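Local coordinates for protein 2-oxoadipate dioxygenase/decarboxylase, chloroplastic/amyloplastic (Oryza sativa, PDB 6W1K) that catalyses the iron(II)-dependent decarboxylation and hydroxylation of 2-oxoadipate to (R)-2-hydroxyglutarate in plastids, a step of lysine breakdown in plants, at residues I26-M29 with E30-Y33; I55-D58 with H59-F62; A183-T186 with L187-Y191; F213-F216 with V217-G221; D300-F303 with E304-S307. One frame throughout, in Å; residues are numbered along the deposited sequence.

Contact 1 of 5, residues I26-M29 with E30-Y33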
loop_
_atom_site.group_PDB
_atom_site.type_symbol
_atom_site.label_atom_id
_atom_site.label_comp_id
_atom_site.label_asym_id
_atom_site.label_seq_id
_atom_site.Cartn_x
_atom_site.Cartn_y
_atom_site.Cartn_z
ATOM N N ILE A 26 -2.799 12.924 -3.685
ATOM C CA ILE A 26 -2.539 11.506 -3.906
ATOM C C ILE A 26 -2.058 11.315 -5.329
ATOM O O ILE A 26 -1.331 10.356 -5.609
ATOM C CB ILE A 26 -3.736 10.587 -3.563
ATOM C CG1 ILE A 26 -5.033 10.983 -4.256
ATOM C CG2 ILE A 26 -3.907 10.556 -2.056
ATOM C CD1 ILE A 26 -6.104 9.874 -4.250
ATOM N N SER A 27 -2.397 12.246 -6.218
ATOM C CA SER A 27 -1.864 12.206 -7.573
ATOM C C SER A 27 -0.363 12.422 -7.565
ATOM O O SER A 27 0.370 11.743 -8.291
ATOM C CB SER A 27 -2.573 13.247 -8.436
ATOM O OG SER A 27 -1.942 13.340 -9.676
ATOM N N ASN A 28 0.123 13.321 -6.701
ATOM C CA ASN A 28 1.562 13.537 -6.605
ATOM C C ASN A 28 2.259 12.347 -5.958
ATOM O O ASN A 28 3.367 11.994 -6.356
ATOM C CB ASN A 28 1.844 14.842 -5.851
ATOM C CG ASN A 28 1.632 16.043 -6.729
ATOM O OD1 ASN A 28 1.837 15.952 -7.926
ATOM N ND2 ASN A 28 1.182 17.150 -6.165
ATOM N N MET A 29 1.622 11.696 -4.972
ATOM C CA MET A 29 2.204 10.467 -4.440
ATOM C C MET A 29 2.373 9.440 -5.552
ATOM O O MET A 29 3.415 8.782 -5.656
ATOM C CB MET A 29 1.329 9.903 -3.320
ATOM C CG MET A 29 1.189 10.819 -2.103
ATOM S SD MET A 29 -0.020 10.149 -0.925
ATOM C CE MET A 29 0.460 10.936 0.594
ATOM N N GLU A 30 1.347 9.293 -6.385
ATOM C CA GLU A 30 1.373 8.343 -7.484
ATOM C C GLU A 30 2.417 8.707 -8.522
ATOM O O GLU A 30 3.003 7.811 -9.155
ATOM C CB GLU A 30 0.007 8.301 -8.150
ATOM C CG GLU A 30 -0.081 7.384 -9.325
ATOM C CD GLU A 30 -1.255 7.731 -10.239
ATOM O OE1 GLU A 30 -1.312 8.868 -10.764
ATOM O OE2 GLU A 30 -2.113 6.865 -10.448
ATOM N N LYS A 31 2.649 10.006 -8.741
ATOM C CA LYS A 31 3.650 10.415 -9.728
ATOM C C LYS A 31 5.056 9.973 -9.329
ATOM O O LYS A 31 5.833 9.517 -10.181
ATOM C CB LYS A 31 3.610 11.932 -9.922
ATOM C CG LYS A 31 2.258 12.455 -10.365
ATOM C CD LYS A 31 2.374 13.578 -11.405
ATOM C CE LYS A 31 0.992 14.193 -11.728
ATOM N NZ LYS A 31 0.355 14.802 -10.489
ATOM N N VAL A 32 5.433 10.178 -8.055
ATOM C CA VAL A 32 6.723 9.698 -7.568
ATOM C C VAL A 32 6.822 8.181 -7.728
ATOM O O VAL A 32 7.837 7.649 -8.203
ATOM C CB VAL A 32 6.939 10.097 -6.094
ATOM C CG1 VAL A 32 8.247 9.422 -5.548
ATOM C CG2 VAL A 32 7.019 11.608 -5.946
ATOM N N TYR A 33 5.778 7.467 -7.301
ATOM C CA TYR A 33 5.718 6.005 -7.422
ATOM C C TYR A 33 5.950 5.531 -8.845
ATOM O O TYR A 33 6.772 4.643 -9.096
ATOM C CB TYR A 33 4.349 5.566 -6.924
ATOM C CG TYR A 33 3.908 4.143 -7.129
ATOM C CD1 TYR A 33 2.870 3.863 -8.005
ATOM C CD2 TYR A 33 4.439 3.098 -6.352
ATOM C CE1 TYR A 33 2.385 2.597 -8.159
ATOM C CE2 TYR A 33 3.976 1.798 -6.514
ATOM C CZ TYR A 33 2.920 1.577 -7.402
ATOM O OH TYR A 33 2.411 0.334 -7.575
#
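Lys31 folds back over one turn of alpha-helix 16-36 and sets its ammonium between two polar side chains of the preceding turn, Ser27 at i-4 and Asn28 at i-3. NZ gives a hydrogen bond of 2.8 Å to Ser27 OG and a longer one of 3.2 Å to Asn28 OD1. The second is not aimed at a lone pair: NZ stands above the carbonyl plane of the Asn28 amide, 41° out of it. Bends at chi2 and chi4 turn the lysine chain back toward the start of the helix, while Ser27 holds OG opposite its own backbone N (chi1 172°), which presents the hydroxyl to the ammonium. Beneath these side chains runs the regular i to i+4 ladder, with Glu30 N bonded to Ile26 O at 3.0 Å and Val32 N to Asn28 O at 3.2 Å. Other faces of the helix look inward. Ile26 and Met29 pack on Phe60 and Phe62 of strand 57-65, Met29 also meets helix 154-160, and the carboxylate of Glu30 is hydrogen-bonded to Tyr57. Tyr33 reaches furthest toward the metal centre; its hydroxyl bonds to the carbonyl of Tyr265, and its side chain lies about 4 Å from that of the iron ligand His195. At the base of that side chain, Tyr33 N bonds to Met29 O at 3.2 Å.

Contact 2 of 5, residues I55-D58 with H59-F62; sequences ICYD and HFAF. With NI (nickel (II) ion), chain E; OOG (2-oxoadipic acid), chain F.
His59 and Asp58, neighbours on strand 57-65, form a histidine-carboxylate pair at the metal centre. From CB, which lies 3.2 Å from Asp58 O, the histidine side chain takes the position between its own backbone N and carbonyl carbon (chi1 63°), and this swings the imidazole back beside the aspartate. On one edge ND1 donates to Asp58 OD1 across 2.6 Å, nearly straight at 171° and in the ring plane. OD1 receives it on its anti lone pair, with the carboxylate turned 81° from the ring; OD2 makes a salt bridge to Arg271. CD2 and CE1 flank the metal bond, and at the tip NE2 binds nickel at 2.1 Å, in the site that holds iron(II) in the working enzyme. His195 and Glu267 are the other protein ligands, and 2-oxoadipate chelates the ion through O3 and O5. With ND1 donating, NE2 is left to bind the metal, and the carboxylate probably makes NE2 a stronger ligand. An alanine in place of Asp58 would probably leave ND1 without this acceptor, the ring freer to turn about CB-CG, and Arg271 without this carboxylate. Across the strand from the imidazole, Tyr57 CD2 meets Phe60 CE1 at 3.7 Å, their rings oblique. The strand lies in the mixed sheet between strands 121-127 and 195-199, while helix 38-51 packs on Ile55 and Tyr57.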
loop_
_atom_site.group_PDB
_atom_site.type_symbol
_atom_site.label_atom_id
_atom_site.label_comp_id
_atom_site.label_asym_id
_atom_site.label_seq_id
_atom_site.Cartn_x
_atom_site.Cartn_y
_atom_site.Cartn_z
ATOM N N ILE A 55 -9.487 1.461 -14.524
ATOM C CA ILE A 55 -8.609 1.135 -13.415
ATOM C C ILE A 55 -9.020 1.934 -12.179
ATOM O O ILE A 55 -9.039 3.169 -12.187
ATOM C CB ILE A 55 -7.147 1.408 -13.791
ATOM C CG1 ILE A 55 -6.719 0.494 -14.947
ATOM C CG2 ILE A 55 -6.253 1.214 -12.624
ATOM C CD1 ILE A 55 -5.353 0.848 -15.483
ATOM N N CYS A 56 -9.350 1.222 -11.116
ATOM C CA CYS A 56 -9.674 1.805 -9.827
ATOM C C CYS A 56 -8.682 1.277 -8.807
ATOM O O CYS A 56 -8.278 0.115 -8.861
ATOM C CB CYS A 56 -11.088 1.444 -9.404
ATOM S SG CYS A 56 -12.310 2.069 -10.569
ATOM N N TYR A 57 -8.330 2.120 -7.864
ATOM C CA TYR A 57 -7.332 1.784 -6.874
ATOM C C TYR A 57 -8.026 1.272 -5.629
ATOM O O TYR A 57 -8.794 1.999 -5.003
ATOM C CB TYR A 57 -6.487 3.000 -6.554
ATOM C CG TYR A 57 -5.546 3.388 -7.665
ATOM C CD1 TYR A 57 -5.024 2.435 -8.536
ATOM C CD2 TYR A 57 -5.140 4.704 -7.819
ATOM C CE1 TYR A 57 -4.118 2.794 -9.536
ATOM C CE2 TYR A 57 -4.229 5.071 -8.827
ATOM C CZ TYR A 57 -3.728 4.110 -9.674
ATOM O OH TYR A 57 -2.830 4.444 -10.660
ATOM N N ASP A 58 -7.752 0.023 -5.278
ATOM C CA ASP A 58 -8.386 -0.581 -4.105
ATOM C C ASP A 58 -7.861 0.050 -2.825
ATOM O O ASP A 58 -8.634 0.401 -1.919
ATOM C CB ASP A 58 -8.107 -2.075 -4.112
ATOM C CG ASP A 58 -8.740 -2.794 -2.932
ATOM O OD1 ASP A 58 -8.150 -2.822 -1.816
ATOM O OD2 ASP A 58 -9.844 -3.305 -3.126
ATOM N N HIS A 59 -6.541 0.185 -2.730
ATOM C CA HIS A 59 -5.902 0.851 -1.600
ATOM C C HIS A 59 -4.480 1.291 -1.949
ATOM O O HIS A 59 -3.873 0.835 -2.921
ATOM C CB HIS A 59 -5.894 -0.056 -0.358
ATOM C CG HIS A 59 -5.110 -1.327 -0.514
ATOM N ND1 HIS A 59 -5.646 -2.466 -1.063
ATOM C CD2 HIS A 59 -3.841 -1.660 -0.130
ATOM C CE1 HIS A 59 -4.746 -3.439 -1.041
ATOM N NE2 HIS A 59 -3.650 -2.979 -0.474
ATOM N N PHE A 60 -3.982 2.232 -1.147
ATOM C CA PHE A 60 -2.605 2.690 -1.093
ATOM C C PHE A 60 -2.015 2.127 0.192
ATOM O O PHE A 60 -2.731 2.009 1.182
ATOM C CB PHE A 60 -2.529 4.213 -1.017
ATOM C CG PHE A 60 -2.663 4.937 -2.324
ATOM C CD1 PHE A 60 -3.076 4.283 -3.478
ATOM C CD2 PHE A 60 -2.380 6.301 -2.387
ATOM C CE1 PHE A 60 -3.188 4.941 -4.657
ATOM C CE2 PHE A 60 -2.467 6.979 -3.587
ATOM C CZ PHE A 60 -2.895 6.287 -4.730
ATOM N N ALA A 61 -0.706 1.823 0.208
ATOM C CA ALA A 61 -0.067 1.326 1.430
ATOM C C ALA A 61 1.237 2.086 1.692
ATOM O O ALA A 61 1.898 2.537 0.757
ATOM C CB ALA A 61 0.189 -0.178 1.353
ATOM N N PHE A 62 1.536 2.309 2.971
ATOM C CA PHE A 62 2.708 3.066 3.419
ATOM C C PHE A 62 3.353 2.319 4.583
ATOM O O PHE A 62 2.672 1.614 5.332
ATOM C CB PHE A 62 2.365 4.509 3.879
ATOM C CG PHE A 62 1.679 5.346 2.830
ATOM C CD1 PHE A 62 0.297 5.312 2.684
ATOM C CD2 PHE A 62 2.409 6.160 1.996
ATOM C CE1 PHE A 62 -0.308 6.079 1.717
ATOM C CE2 PHE A 62 1.818 6.942 1.023
ATOM C CZ PHE A 62 0.450 6.912 0.896
HETATM NI NI NI E . -1.904 -4.103 -0.247
HETATM C C2 OOG F . 1.662 -3.672 3.077
HETATM C C3 OOG F . 1.339 -5.149 2.847
HETATM C C4 OOG F . -0.084 -5.460 3.323
HETATM C C6 OOG F . -2.370 -5.881 2.054
HETATM O O4 OOG F . -2.773 -6.676 2.940
HETATM O O3 OOG F . -2.992 -5.789 0.974
HETATM C C5 OOG F . -1.127 -5.030 2.292
HETATM C C1 OOG F . 3.146 -3.363 2.830
HETATM O O1 OOG F . 3.625 -2.371 3.257
HETATM O O2 OOG F . 3.960 -4.231 2.100
HETATM O O5 OOG F . -0.985 -4.037 1.671
#

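Contact 3 of 5, residues A183-T186 with L187-Y191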
loop_
_atom_site.group_PDB
_atom_site.type_symbol
_atom_site.label_atom_id
_atom_site.label_comp_id
_atom_site.label_asym_id
_atom_site.label_seq_id
_atom_site.Cartn_x
_atom_site.Cartn_y
_atom_site.Cartn_z
ATOM N N ALA A 183 12.558 -2.748 8.051
ATOM C CA ALA A 183 13.308 -1.571 8.505
ATOM C C ALA A 183 14.215 -1.046 7.401
ATOM O O ALA A 183 14.347 0.168 7.222
ATOM C CB ALA A 183 14.145 -1.889 9.746
ATOM N N ALA A 184 14.900 -1.952 6.696
ATOM C CA ALA A 184 15.799 -1.551 5.621
ATOM C C ALA A 184 15.042 -0.863 4.479
ATOM O O ALA A 184 15.511 0.148 3.931
ATOM C CB ALA A 184 16.557 -2.782 5.111
ATOM N N TRP A 185 13.887 -1.414 4.094
ATOM C CA TRP A 185 13.033 -0.771 3.089
ATOM C C TRP A 185 12.718 0.669 3.494
ATOM O O TRP A 185 12.864 1.600 2.701
ATOM C CB TRP A 185 11.725 -1.572 2.878
ATOM C CG TRP A 185 10.981 -1.062 1.685
ATOM C CD1 TRP A 185 11.071 -1.544 0.410
ATOM C CD2 TRP A 185 10.061 0.040 1.626
ATOM N NE1 TRP A 185 10.315 -0.802 -0.426
ATOM C CE2 TRP A 185 9.653 0.161 0.289
ATOM C CE3 TRP A 185 9.540 0.915 2.564
ATOM C CZ2 TRP A 185 8.777 1.143 -0.141
ATOM C CZ3 TRP A 185 8.636 1.879 2.142
ATOM C CH2 TRP A 185 8.293 2.000 0.795
ATOM N N THR A 186 12.269 0.863 4.733
ATOM C CA THR A 186 11.824 2.180 5.164
ATOM C C THR A 186 12.983 3.155 5.293
ATOM O O THR A 186 12.819 4.342 4.998
ATOM C CB THR A 186 11.059 2.022 6.473
ATOM O OG1 THR A 186 10.064 1.022 6.288
ATOM C CG2 THR A 186 10.333 3.260 6.893
ATOM N N LEU A 187 14.179 2.669 5.658
ATOM C CA LEU A 187 15.318 3.568 5.757
ATOM C C LEU A 187 15.589 4.261 4.433
ATOM O O LEU A 187 15.893 5.459 4.398
ATOM C CB LEU A 187 16.567 2.790 6.222
ATOM C CG LEU A 187 17.781 3.669 6.471
ATOM C CD1 LEU A 187 17.537 4.557 7.674
ATOM C CD2 LEU A 187 19.050 2.800 6.695
ATOM N N VAL A 188 15.477 3.533 3.320
ATOM C CA VAL A 188 15.824 4.102 2.031
ATOM C C VAL A 188 14.608 4.603 1.238
ATOM O O VAL A 188 14.800 5.313 0.240
ATOM C CB VAL A 188 16.636 3.104 1.178
ATOM C CG1 VAL A 188 17.998 2.844 1.838
ATOM C CG2 VAL A 188 15.898 1.803 0.986
ATOM N N ASN A 189 13.387 4.287 1.655
ATOM C CA ASN A 189 12.191 4.747 0.939
ATOM C C ASN A 189 11.316 5.698 1.750
ATOM O O ASN A 189 10.541 6.458 1.158
ATOM C CB ASN A 189 11.316 3.554 0.484
ATOM C CG ASN A 189 11.956 2.733 -0.644
ATOM O OD1 ASN A 189 11.933 3.117 -1.806
ATOM N ND2 ASN A 189 12.552 1.606 -0.286
ATOM N N GLY A 190 11.375 5.651 3.076
ATOM C CA GLY A 190 10.618 6.608 3.864
ATOM C C GLY A 190 9.123 6.469 3.614
ATOM O O GLY A 190 8.576 5.368 3.526
ATOM N N TYR A 191 8.466 7.605 3.506
ATOM C CA TYR A 191 7.028 7.705 3.354
ATOM C C TYR A 191 6.554 7.555 1.902
ATOM O O TYR A 191 5.392 7.896 1.594
ATOM C CB TYR A 191 6.593 9.048 3.914
ATOM C CG TYR A 191 6.766 9.220 5.398
ATOM C CD1 TYR A 191 5.951 8.542 6.286
ATOM C CD2 TYR A 191 7.728 10.094 5.907
ATOM C CE1 TYR A 191 6.085 8.710 7.636
ATOM C CE2 TYR A 191 7.858 10.272 7.242
ATOM C CZ TYR A 191 7.021 9.589 8.112
ATOM O OH TYR A 191 7.138 9.773 9.468
#
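Trp185 and Asn189, one turn apart near the C-terminal end of helix 181-189, stack flat group on flat group. The asparagine amide lies over one indole face with the planes 20° apart, and ND2 stands 3.2 Å above the ring plane, displaced toward the rim. Asn189 CB adds a CH-pi contact, 3.4 Å from the centroid of the six-membered ring and almost on its normal. A tryptophan chi1 of -169°, with CG trans to the backbone N, lays the indole forward over the next turn. Among the hydrogen bonds, Trp185 O is gripped twice by Asn189, by the backbone N at 2.9 Å and by ND2 at 3.0 Å. The latter bond runs close to the amide plane and fixes the turn of the group. Gly190 N closes on Thr186 O at 2.7 Å, and Gly190, with positive phi (62°), takes the chain out of the helix. Outside partners complete the polar ends: Arg263 O takes Trp185 NE1, Pro262 O takes a second bond from Asn189 ND2, and Arg263 NH1 bonds to Asn189 OD1. The indole also makes a cation-pi contact with the substrate-binding Arg63. The helix is thus wedged between strand 57-65, met by Ala183 and Thr186, strand 258-271, met by Trp185 and Val188, and helix 170-179 behind Ala184 and Leu187.

Contact 4 of 5, residues F213-F216 with V217-G221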
loop_
_atom_site.group_PDB
_atom_site.type_symbol
_atom_site.label_atom_id
_atom_site.label_comp_id
_atom_site.label_asym_id
_atom_site.label_seq_id
_atom_site.Cartn_x
_atom_site.Cartn_y
_atom_site.Cartn_z
ATOM N N PHE A 213 -6.342 -12.455 -14.365
ATOM C CA PHE A 213 -5.457 -11.302 -14.255
ATOM C C PHE A 213 -4.015 -11.742 -13.999
ATOM O O PHE A 213 -3.083 -11.260 -14.645
ATOM C CB PHE A 213 -5.913 -10.361 -13.136
ATOM C CG PHE A 213 -5.188 -9.048 -13.144
ATOM C CD1 PHE A 213 -5.759 -7.938 -13.752
ATOM C CD2 PHE A 213 -3.910 -8.924 -12.582
ATOM C CE1 PHE A 213 -5.093 -6.741 -13.796
ATOM C CE2 PHE A 213 -3.234 -7.731 -12.647
ATOM C CZ PHE A 213 -3.838 -6.625 -13.237
ATOM N N ASN A 214 -3.824 -12.670 -13.062
ATOM C CA ASN A 214 -2.475 -13.144 -12.762
ATOM C C ASN A 214 -1.799 -13.729 -13.995
ATOM O O ASN A 214 -0.607 -13.484 -14.237
ATOM C CB ASN A 214 -2.522 -14.174 -11.640
ATOM C CG ASN A 214 -2.732 -13.541 -10.290
ATOM O OD1 ASN A 214 -2.658 -12.319 -10.144
ATOM N ND2 ASN A 214 -3.028 -14.358 -9.296
ATOM N N LYS A 215 -2.537 -14.503 -14.796
ATOM C CA LYS A 215 -1.935 -15.095 -15.989
ATOM C C LYS A 215 -1.614 -14.019 -17.028
ATOM O O LYS A 215 -0.600 -14.102 -17.729
ATOM C CB LYS A 215 -2.856 -16.162 -16.573
ATOM C CG LYS A 215 -2.339 -16.804 -17.855
ATOM C CD LYS A 215 -3.470 -17.027 -18.837
ATOM C CE LYS A 215 -3.219 -18.229 -19.758
ATOM N NZ LYS A 215 -1.763 -18.500 -20.008
ATOM N N PHE A 216 -2.460 -12.995 -17.134
ATOM C CA PHE A 216 -2.153 -11.836 -17.972
ATOM C C PHE A 216 -0.827 -11.185 -17.560
ATOM O O PHE A 216 -0.001 -10.855 -18.414
ATOM C CB PHE A 216 -3.326 -10.841 -17.893
ATOM C CG PHE A 216 -3.069 -9.516 -18.572
ATOM C CD1 PHE A 216 -2.681 -8.402 -17.824
ATOM C CD2 PHE A 216 -3.225 -9.379 -19.946
ATOM C CE1 PHE A 216 -2.432 -7.185 -18.430
ATOM C CE2 PHE A 216 -2.991 -8.165 -20.560
ATOM C CZ PHE A 216 -2.593 -7.059 -19.796
ATOM N N VAL A 217 -0.595 -11.003 -16.262
ATOM C CA VAL A 217 0.641 -10.362 -15.831
ATOM C C VAL A 217 1.834 -11.257 -16.132
ATOM O O VAL A 217 2.854 -10.801 -16.668
ATOM C CB VAL A 217 0.556 -10.009 -14.337
ATOM C CG1 VAL A 217 1.919 -9.559 -13.801
ATOM C CG2 VAL A 217 -0.448 -8.954 -14.132
ATOM N N GLU A 218 1.713 -12.553 -15.833
ATOM C CA GLU A 218 2.827 -13.470 -16.063
ATOM C C GLU A 218 3.126 -13.638 -17.545
ATOM O O GLU A 218 4.288 -13.850 -17.928
ATOM C CB GLU A 218 2.518 -14.828 -15.433
ATOM C CG GLU A 218 2.481 -14.813 -13.905
ATOM C CD GLU A 218 2.038 -16.151 -13.307
ATOM O OE1 GLU A 218 1.159 -16.827 -13.898
ATOM O OE2 GLU A 218 2.583 -16.525 -12.243
ATOM N N ASP A 219 2.107 -13.562 -18.398
ATOM C CA ASP A 219 2.365 -13.724 -19.821
ATOM C C ASP A 219 2.954 -12.473 -20.459
ATOM O O ASP A 219 3.489 -12.561 -21.568
ATOM C CB ASP A 219 1.087 -14.145 -20.542
ATOM C CG ASP A 219 0.730 -15.608 -20.280
ATOM O OD1 ASP A 219 -0.459 -15.952 -20.431
ATOM O OD2 ASP A 219 1.626 -16.413 -19.914
ATOM N N ASN A 220 2.902 -11.334 -19.781
ATOM C CA ASN A 220 3.597 -10.130 -20.218
ATOM C C ASN A 220 4.992 -10.005 -19.612
ATOM O O ASN A 220 5.638 -8.969 -19.787
ATOM C CB ASN A 220 2.759 -8.899 -19.883
ATOM C CG ASN A 220 1.711 -8.620 -20.940
ATOM O OD1 ASN A 220 2.034 -8.205 -22.056
ATOM N ND2 ASN A 220 0.449 -8.872 -20.606
ATOM N N GLY A 221 5.467 -11.036 -18.912
ATOM C CA GLY A 221 6.854 -11.123 -18.511
ATOM C C GLY A 221 7.174 -10.725 -17.087
ATOM O O GLY A 221 8.362 -10.669 -16.731
#
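Lys215 and Asp219 carry the charged part of this contact: NZ reaches OD1 at 2.9 Å in an i to i+4 salt bridge, on the syn lone pair of the carboxylate. The lysine chain bends at chi2 and chi4 and lays its CG, CD and CE alongside the same oxygen. Both residues lie on the solvent side. Apolar contact is made on the buried side, where Val217 CG2 touches Phe213 CE2 at 3.4 Å, approaching the ring obliquely. The alpha-helix that carries these residues, 210-219, ends here, and Asn220 bonds back to its last turn: ND2 to Phe216 O at 3.0 Å, from above the carbonyl plane, while its backbone N makes a weak bond to the same oxygen. ND2 also sits over one face of the Phe216 ring, 3.5 Å above its plane and offset toward the rim, with amide and ring planes 68° apart. A chi1 of 173° carries the phenyl forward under the asparagine and against Leu46 and Val47 of helix 38-51. A serine at Phe216 would probably uncover the Asn220 amide on this side and open a gap against helix 38-51. Asn214, facing the sheet, is hydrogen-bonded through OD1 to Ser242 OG.

Contact 5 of 5, residues D300-F303 with E304-S307. With OOG (2-oxoadipic acid), chain F.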
loop_
_atom_site.group_PDB
_atom_site.type_symbol
_atom_site.label_atom_id
_atom_site.label_comp_id
_atom_site.label_asym_id
_atom_site.label_seq_id
_atom_site.Cartn_x
_atom_site.Cartn_y
_atom_site.Cartn_z
ATOM N N ASP A 300 0.434 -10.674 5.712
ATOM C CA ASP A 300 1.724 -11.159 6.187
ATOM C C ASP A 300 2.613 -11.577 5.028
ATOM O O ASP A 300 3.812 -11.312 5.044
ATOM C CB ASP A 300 1.535 -12.328 7.161
ATOM C CG ASP A 300 2.817 -12.696 7.915
ATOM O OD1 ASP A 300 3.632 -11.804 8.235
ATOM O OD2 ASP A 300 3.007 -13.897 8.209
ATOM N N LYS A 301 2.042 -12.197 3.996
ATOM C CA LYS A 301 2.846 -12.701 2.889
ATOM C C LYS A 301 3.080 -11.640 1.820
ATOM O O LYS A 301 4.105 -11.666 1.129
ATOM C CB LYS A 301 2.166 -13.929 2.274
ATOM C CG LYS A 301 1.901 -15.085 3.261
ATOM C CD LYS A 301 3.219 -15.803 3.646
ATOM C CE LYS A 301 3.012 -16.874 4.746
ATOM N NZ LYS A 301 3.653 -16.494 6.049
ATOM N N ILE A 302 2.172 -10.679 1.702
ATOM C CA ILE A 302 2.328 -9.619 0.713
ATOM C C ILE A 302 3.443 -8.672 1.123
ATOM O O ILE A 302 4.123 -8.112 0.257
ATOM C CB ILE A 302 0.987 -8.879 0.522
ATOM C CG1 ILE A 302 -0.041 -9.832 -0.087
ATOM C CG2 ILE A 302 1.129 -7.658 -0.389
ATOM C CD1 ILE A 302 -1.470 -9.298 -0.085
ATOM N N PHE A 303 3.688 -8.514 2.440
ATOM C CA PHE A 303 4.825 -7.712 2.899
ATOM C C PHE A 303 6.125 -8.178 2.246
ATOM O O PHE A 303 7.075 -7.402 2.103
ATOM C CB PHE A 303 5.010 -7.795 4.432
ATOM C CG PHE A 303 4.142 -6.843 5.218
ATOM C CD1 PHE A 303 4.276 -5.463 5.072
ATOM C CD2 PHE A 303 3.204 -7.327 6.114
ATOM C CE1 PHE A 303 3.476 -4.591 5.792
ATOM C CE2 PHE A 303 2.385 -6.457 6.834
ATOM C CZ PHE A 303 2.526 -5.087 6.675
ATOM N N GLU A 304 6.194 -9.450 1.879
ATOM C CA GLU A 304 7.424 -10.030 1.384
ATOM C C GLU A 304 7.663 -9.758 -0.097
ATOM O O GLU A 304 8.696 -10.191 -0.638
ATOM C CB GLU A 304 7.414 -11.529 1.695
ATOM C CG GLU A 304 7.431 -11.788 3.212
ATOM C CD GLU A 304 7.600 -13.244 3.585
ATOM O OE1 GLU A 304 8.357 -13.949 2.881
ATOM O OE2 GLU A 304 6.974 -13.670 4.590
ATOM N N SER A 305 6.784 -9.004 -0.747
ATOM C CA SER A 305 7.039 -8.575 -2.116
ATOM C C SER A 305 8.323 -7.770 -2.230
ATOM O O SER A 305 8.919 -7.726 -3.310
ATOM C CB SER A 305 5.862 -7.755 -2.619
ATOM O OG SER A 305 4.666 -8.519 -2.531
ATOM N N THR A 306 8.773 -7.154 -1.147
ATOM C CA THR A 306 9.997 -6.383 -1.165
ATOM C C THR A 306 11.176 -7.143 -0.584
ATOM O O THR A 306 12.281 -6.581 -0.531
ATOM C CB THR A 306 9.826 -5.064 -0.388
ATOM O OG1 THR A 306 9.238 -5.324 0.898
ATOM C CG2 THR A 306 8.983 -4.055 -1.162
ATOM N N SER A 307 10.978 -8.398 -0.166
ATOM C CA SER A 307 12.034 -9.143 0.513
ATOM C C SER A 307 13.115 -9.590 -0.457
ATOM O O SER A 307 12.866 -9.846 -1.637
ATOM C CB SER A 307 11.485 -10.391 1.212
ATOM O OG SER A 307 11.069 -11.378 0.269
HETATM C C2 OOG F . 1.662 -3.672 3.077
HETATM C C3 OOG F . 1.339 -5.149 2.847
HETATM C C4 OOG F . -0.084 -5.460 3.323
HETATM C C6 OOG F . -2.370 -5.881 2.054
HETATM O O4 OOG F . -2.773 -6.676 2.940
HETATM O O3 OOG F . -2.992 -5.789 0.974
HETATM C C5 OOG F . -1.127 -5.030 2.292
HETATM C C1 OOG F . 3.146 -3.363 2.830
HETATM O O1 OOG F . 3.625 -2.371 3.257
HETATM O O2 OOG F . 3.960 -4.231 2.100
HETATM O O5 OOG F . -0.985 -4.037 1.671
#
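Helix 296-302 runs into a 3-10 turn at 303-306, marked by the i to i+3 bonds of Glu304 N to Lys301 O at 3.1 Å and Ser305 N to Ile302 O at 3.0 Å. Ser305 doubles its grip: OG also donates to Ile302 O, at 2.9 Å, in the carbonyl plane on a lone pair, whereas the backbone N comes from above that plane. The same hydroxyl bonds to Ser243 and Asn225. On the pocket side, Phe303 lays one face of its ring over 2-oxoadipate, with ligand C3 3.6 Å above the plane and offset toward the rim. Its CE1 is 3.2 Å from C1, the carboxylate carbon at the far end from the metal. A chi1 of -84°, with CG opposite the carbonyl carbon, directs the ring that way. Ile302 CD1 faces the chelating end, 4.0 Å from O3. Thr306 OG1 is hydrogen-bonded to Arg63, so Thr306 is a second-shell residue that probably helps to position this arginine, which bonds the ligand directly. Away from the pocket, Lys95 bridges the carboxylates of Asp300 and Glu304, which probably eases their mutual repulsion. Ser307 is the N-cap of helix 308-311, and its OG also bonds back to Glu304 O at 2.8 Å.

How the contacts relate
Contacts 2 and 3 are wholly buried, contacts 1 and 5 partly so, and the centre of contact 4 lies farthest out, about 21 Å from that of the chain. Contact 2 is strand and metal chemistry; contacts 1, 3 and 4 are turns of alpha-helix, and contact 5 is a helix running into a 3-10 turn. Lysines that reach back or forward one turn mark the outer faces of contacts 1 and 4, amide-aromatic contacts recur in 3 and 4, and 2-oxoadipate joins 2 and 5, approached from different sides. Contact 2 touches contact 3 through Phe62 CD2 and Tyr191 O, 3.5 Å apart, and contact 3 meets contact 5 where Trp185 packs on Thr306.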